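Local structure of multisubunit Na+/H+ antiporter, A subunit (6Z16) at residues A[457-469]-A[559-573]. The protein probably exchanges sodium ions for protons across the cell membrane as the A subunit of a multisubunit Mrp-type (CPA3) antiporter complex. Sequence-based numbering, arbitrary orientation.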
# COMPACT_ATOMS: atom_id res chain seq x y z
N TRP A 457 24.10 45.58 -114.52
CA TRP A 457 23.75 46.60 -115.50
C TRP A 457 22.25 46.69 -115.70
O TRP A 457 21.68 47.79 -115.68
CB TRP A 457 24.46 46.33 -116.82
CG TRP A 457 24.12 47.31 -117.87
CD1 TRP A 457 24.51 48.61 -117.94
CD2 TRP A 457 23.24 47.10 -118.98
NE1 TRP A 457 23.97 49.21 -119.05
CE2 TRP A 457 23.18 48.30 -119.70
CE3 TRP A 457 22.52 46.00 -119.44
CZ2 TRP A 457 22.41 48.44 -120.85
CZ3 TRP A 457 21.76 46.13 -120.58
CH2 TRP A 457 21.72 47.34 -121.27
N VAL A 458 21.56 45.54 -115.78
CA VAL A 458 20.13 45.63 -116.03
C VAL A 458 19.42 46.08 -114.77
O VAL A 458 18.34 46.68 -114.86
CB VAL A 458 19.50 44.33 -116.58
CG1 VAL A 458 20.23 43.84 -117.80
CG2 VAL A 458 19.37 43.25 -115.53
N ALA A 459 20.07 45.88 -113.60
CA ALA A 459 19.56 46.42 -112.35
C ALA A 459 19.43 47.93 -112.43
O ALA A 459 18.38 48.49 -112.08
CB ALA A 459 20.46 46.02 -111.19
N SER A 460 20.45 48.59 -113.01
CA SER A 460 20.41 50.03 -113.15
C SER A 460 19.29 50.46 -114.08
O SER A 460 18.63 51.47 -113.80
CB SER A 460 21.75 50.56 -113.65
OG SER A 460 21.70 51.97 -113.76
N ILE A 461 19.02 49.65 -115.12
CA ILE A 461 17.88 49.89 -116.01
C ILE A 461 16.60 49.94 -115.21
O ILE A 461 15.87 50.94 -115.22
CB ILE A 461 17.80 48.79 -117.09
CG1 ILE A 461 19.04 48.79 -117.97
CG2 ILE A 461 16.54 48.97 -117.92
CD1 ILE A 461 19.19 50.02 -118.77
N PHE A 462 16.42 48.91 -114.37
CA PHE A 462 15.23 48.78 -113.54
C PHE A 462 15.14 49.95 -112.59
O PHE A 462 14.05 50.54 -112.43
CB PHE A 462 15.30 47.46 -112.78
CG PHE A 462 15.29 46.23 -113.66
CD1 PHE A 462 14.70 46.25 -114.91
CD2 PHE A 462 15.94 45.08 -113.26
CE1 PHE A 462 14.71 45.13 -115.72
CE2 PHE A 462 15.97 43.95 -114.06
CZ PHE A 462 15.35 43.98 -115.30
N THR A 463 16.31 50.38 -112.08
CA THR A 463 16.40 51.50 -111.15
C THR A 463 15.77 52.74 -111.75
O THR A 463 14.76 53.24 -111.22
CB THR A 463 17.85 51.76 -110.77
OG1 THR A 463 18.41 50.58 -110.19
CG2 THR A 463 17.94 52.88 -109.78
N PHE A 464 16.23 53.09 -112.97
CA PHE A 464 15.81 54.32 -113.63
C PHE A 464 14.32 54.34 -113.81
O PHE A 464 13.67 55.35 -113.49
CB PHE A 464 16.52 54.46 -114.98
CG PHE A 464 16.20 55.74 -115.70
CD1 PHE A 464 16.81 56.92 -115.34
CD2 PHE A 464 15.27 55.76 -116.73
CE1 PHE A 464 16.52 58.10 -116.00
CE2 PHE A 464 14.97 56.93 -117.39
CZ PHE A 464 15.59 58.10 -117.02
N LEU A 465 13.75 53.15 -114.10
CA LEU A 465 12.34 53.03 -114.44
C LEU A 465 11.47 53.54 -113.31
O LEU A 465 10.75 54.54 -113.49
CB LEU A 465 11.99 51.58 -114.77
CG LEU A 465 10.52 51.37 -115.12
CD1 LEU A 465 10.14 52.21 -116.32
CD2 LEU A 465 10.24 49.91 -115.38
N TYR A 466 11.66 53.00 -112.09
CA TYR A 466 10.73 53.39 -111.03
C TYR A 466 10.97 54.82 -110.62
O TYR A 466 10.00 55.57 -110.43
CB TYR A 466 10.79 52.44 -109.82
CG TYR A 466 12.09 52.32 -109.06
CD1 TYR A 466 12.93 51.24 -109.28
CD2 TYR A 466 12.47 53.25 -108.10
CE1 TYR A 466 14.10 51.10 -108.56
CE2 TYR A 466 13.65 53.13 -107.42
CZ TYR A 466 14.46 52.06 -107.65
OH TYR A 466 15.64 51.93 -106.95
N SER A 467 12.24 55.25 -110.67
CA SER A 467 12.58 56.61 -110.28
C SER A 467 11.95 57.59 -111.24
O SER A 467 11.28 58.53 -110.80
CB SER A 467 14.09 56.78 -110.20
OG SER A 467 14.67 56.61 -111.48
N ALA A 468 12.02 57.27 -112.54
CA ALA A 468 11.39 58.11 -113.55
C ALA A 468 9.89 58.12 -113.33
O ALA A 468 9.30 59.20 -113.14
CB ALA A 468 11.73 57.62 -114.95
N LEU A 469 9.33 56.92 -113.13
CA LEU A 469 7.90 56.75 -112.94
C LEU A 469 7.45 57.49 -111.71
O LEU A 469 6.40 58.15 -111.76
CB LEU A 469 7.57 55.26 -112.85
CG LEU A 469 6.12 54.77 -112.90
CD1 LEU A 469 6.09 53.43 -113.61
CD2 LEU A 469 5.51 54.62 -111.51
N VAL A 559 22.28 53.06 -120.20
CA VAL A 559 21.29 53.00 -119.11
C VAL A 559 20.21 54.06 -119.31
O VAL A 559 19.01 53.77 -119.24
CB VAL A 559 21.99 53.15 -117.75
CG1 VAL A 559 20.97 53.43 -116.65
CG2 VAL A 559 22.76 51.90 -117.40
N LEU A 560 20.64 55.29 -119.61
CA LEU A 560 19.73 56.41 -119.81
C LEU A 560 18.81 56.17 -121.01
O LEU A 560 17.58 56.30 -120.89
CB LEU A 560 20.54 57.69 -119.99
CG LEU A 560 19.83 59.02 -120.18
CD1 LEU A 560 18.97 59.35 -118.98
CD2 LEU A 560 20.86 60.12 -120.42
N LEU A 561 19.38 55.78 -122.15
CA LEU A 561 18.59 55.59 -123.37
C LEU A 561 17.62 54.41 -123.24
O LEU A 561 16.47 54.50 -123.67
CB LEU A 561 19.51 55.39 -124.58
CG LEU A 561 18.80 55.20 -125.92
CD1 LEU A 561 17.97 56.42 -126.26
CD2 LEU A 561 19.80 54.91 -127.04
N PHE A 562 18.06 53.32 -122.62
CA PHE A 562 17.20 52.15 -122.51
C PHE A 562 16.11 52.36 -121.47
O PHE A 562 14.99 51.88 -121.65
CB PHE A 562 18.03 50.91 -122.20
CG PHE A 562 18.88 50.44 -123.36
CD1 PHE A 562 18.63 50.86 -124.65
CD2 PHE A 562 19.95 49.60 -123.14
CE1 PHE A 562 19.42 50.44 -125.70
CE2 PHE A 562 20.74 49.17 -124.18
CZ PHE A 562 20.48 49.59 -125.46
N GLY A 563 16.38 53.13 -120.41
CA GLY A 563 15.32 53.49 -119.49
C GLY A 563 14.31 54.44 -120.10
O GLY A 563 13.11 54.35 -119.81
N LEU A 564 14.77 55.36 -120.95
CA LEU A 564 13.85 56.23 -121.69
C LEU A 564 12.97 55.44 -122.64
O LEU A 564 11.76 55.70 -122.73
CB LEU A 564 14.62 57.32 -122.45
CG LEU A 564 14.75 58.73 -121.87
CD1 LEU A 564 15.58 58.82 -120.62
CD2 LEU A 564 15.30 59.67 -122.93
N VAL A 565 13.54 54.48 -123.37
CA VAL A 565 12.70 53.71 -124.29
C VAL A 565 11.91 52.62 -123.59
O VAL A 565 11.01 52.03 -124.20
CB VAL A 565 13.51 53.06 -125.44
CG1 VAL A 565 14.29 54.11 -126.21
CG2 VAL A 565 14.40 51.96 -124.92
N LEU A 566 12.20 52.35 -122.32
CA LEU A 566 11.43 51.40 -121.53
C LEU A 566 10.28 52.06 -120.78
O LEU A 566 9.24 51.42 -120.56
CB LEU A 566 12.35 50.69 -120.54
CG LEU A 566 11.81 49.51 -119.74
CD1 LEU A 566 11.48 48.37 -120.67
CD2 LEU A 566 12.82 49.09 -118.69
N TYR A 567 10.42 53.34 -120.40
CA TYR A 567 9.36 53.98 -119.63
C TYR A 567 8.16 54.39 -120.47
O TYR A 567 7.03 54.33 -119.99
CB TYR A 567 9.91 55.19 -118.87
CG TYR A 567 8.82 55.90 -118.11
CD1 TYR A 567 8.18 55.26 -117.06
CD2 TYR A 567 8.41 57.18 -118.46
CE1 TYR A 567 7.16 55.88 -116.38
CE2 TYR A 567 7.39 57.81 -117.77
CZ TYR A 567 6.77 57.15 -116.73
OH TYR A 567 5.75 57.74 -116.03
N ARG A 568 8.38 54.81 -121.72
CA ARG A 568 7.28 55.31 -122.55
C ARG A 568 6.30 54.20 -122.93
O ARG A 568 5.10 54.45 -123.06
CB ARG A 568 7.85 56.00 -123.79
CG ARG A 568 6.82 56.57 -124.76
CD ARG A 568 6.00 57.69 -124.13
NE ARG A 568 6.81 58.87 -123.82
CZ ARG A 568 6.40 59.88 -123.07
NH1 ARG A 568 5.18 59.87 -122.55
NH2 ARG A 568 7.20 60.91 -122.84
N THR A 569 6.78 52.97 -123.05
CA THR A 569 5.94 51.84 -123.40
C THR A 569 5.43 51.07 -122.18
O THR A 569 4.93 49.96 -122.33
CB THR A 569 6.70 50.89 -124.32
OG1 THR A 569 7.87 50.40 -123.65
CG2 THR A 569 7.11 51.61 -125.59
N PHE A 570 5.54 51.65 -120.98
CA PHE A 570 5.16 50.94 -119.76
C PHE A 570 3.67 50.58 -119.63
O PHE A 570 3.39 49.52 -119.04
CB PHE A 570 5.63 51.73 -118.53
CG PHE A 570 5.36 51.05 -117.21
CD1 PHE A 570 6.16 50.00 -116.79
CD2 PHE A 570 4.31 51.47 -116.40
CE1 PHE A 570 5.91 49.38 -115.58
CE2 PHE A 570 4.06 50.85 -115.19
CZ PHE A 570 4.87 49.80 -114.78
N PRO A 571 2.68 51.36 -120.12
CA PRO A 571 1.31 50.82 -120.14
C PRO A 571 1.07 49.68 -121.12
O PRO A 571 -0.04 49.13 -121.12
CB PRO A 571 0.46 52.04 -120.52
CG PRO A 571 1.23 53.18 -120.04
CD PRO A 571 2.65 52.83 -120.28
N LYS A 572 2.04 49.30 -121.95
CA LYS A 572 1.88 48.20 -122.88
C LYS A 572 2.27 46.86 -122.27
O LYS A 572 1.55 45.87 -122.44
CB LYS A 572 2.69 48.46 -124.15
CG LYS A 572 2.49 47.45 -125.27
CD LYS A 572 3.40 47.79 -126.43
CE LYS A 572 2.93 49.06 -127.12
NZ LYS A 572 3.73 49.35 -128.34
N TRP A 573 3.39 46.80 -121.55
CA TRP A 573 3.81 45.59 -120.85
C TRP A 573 3.44 45.64 -119.37
O TRP A 573 4.16 45.13 -118.51
CB TRP A 573 5.31 45.34 -121.05
CG TRP A 573 6.22 46.44 -120.57
CD1 TRP A 573 6.49 47.60 -121.23
CD2 TRP A 573 7.05 46.44 -119.40
NE1 TRP A 573 7.39 48.35 -120.52
CE2 TRP A 573 7.76 47.66 -119.39
CE3 TRP A 573 7.26 45.54 -118.35
CZ2 TRP A 573 8.65 48.00 -118.38
CZ3 TRP A 573 8.14 45.88 -117.34
CH2 TRP A 573 8.82 47.10 -117.37
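Two predicted transmembrane helices pack in the membrane part of the subunit: 451-472, which overlaps the Mrp antiporter/NADH:quinone oxidoreductase family region, and 552-567, their local axes 8.8 Å apart at closest and crossing at -51°. The interface is apolar: no hydrogen bond links the two segments. Its middle is the Phe-464 ring, which CG anti to the backbone N (chi1 -177°) carries against the backbone of Gly-563, a residue without a side chain. Phe-464 CD2 lies 3.6 Å from Gly-563 CA, Phe-464 CZ touches Leu-564 CD1, and Phe-464 CE1 faces Leu-560 CD1. A serine in place of Phe-464 would probably leave a gap against the Gly-563 backbone and deprive Leu-560 and Leu-564 of their aromatic partner. Toward the start of both segments, Trp-457 and Phe-562 meet rim to rim with planes at 80°, and Ile-461 CD1 lies 3.7 Å from Val-559 CA. Farther along, Leu-465 divides its methyls: Leu-465 CD1 meets the edge of the Tyr-567 ring, and Leu-465 CD2 lies 3.7 Å from Trp-573 CH2, at the edge of the indole. Tyr-567 OH is hydrogen-bonded to Ser-472 OG. At the last residue of the type I beta turn from Tyr-567 to Phe-570, Leu-469 CD1 sits over one face of the Phe-570 ring in a CH-pi contact, 4.0 Å from its centroid.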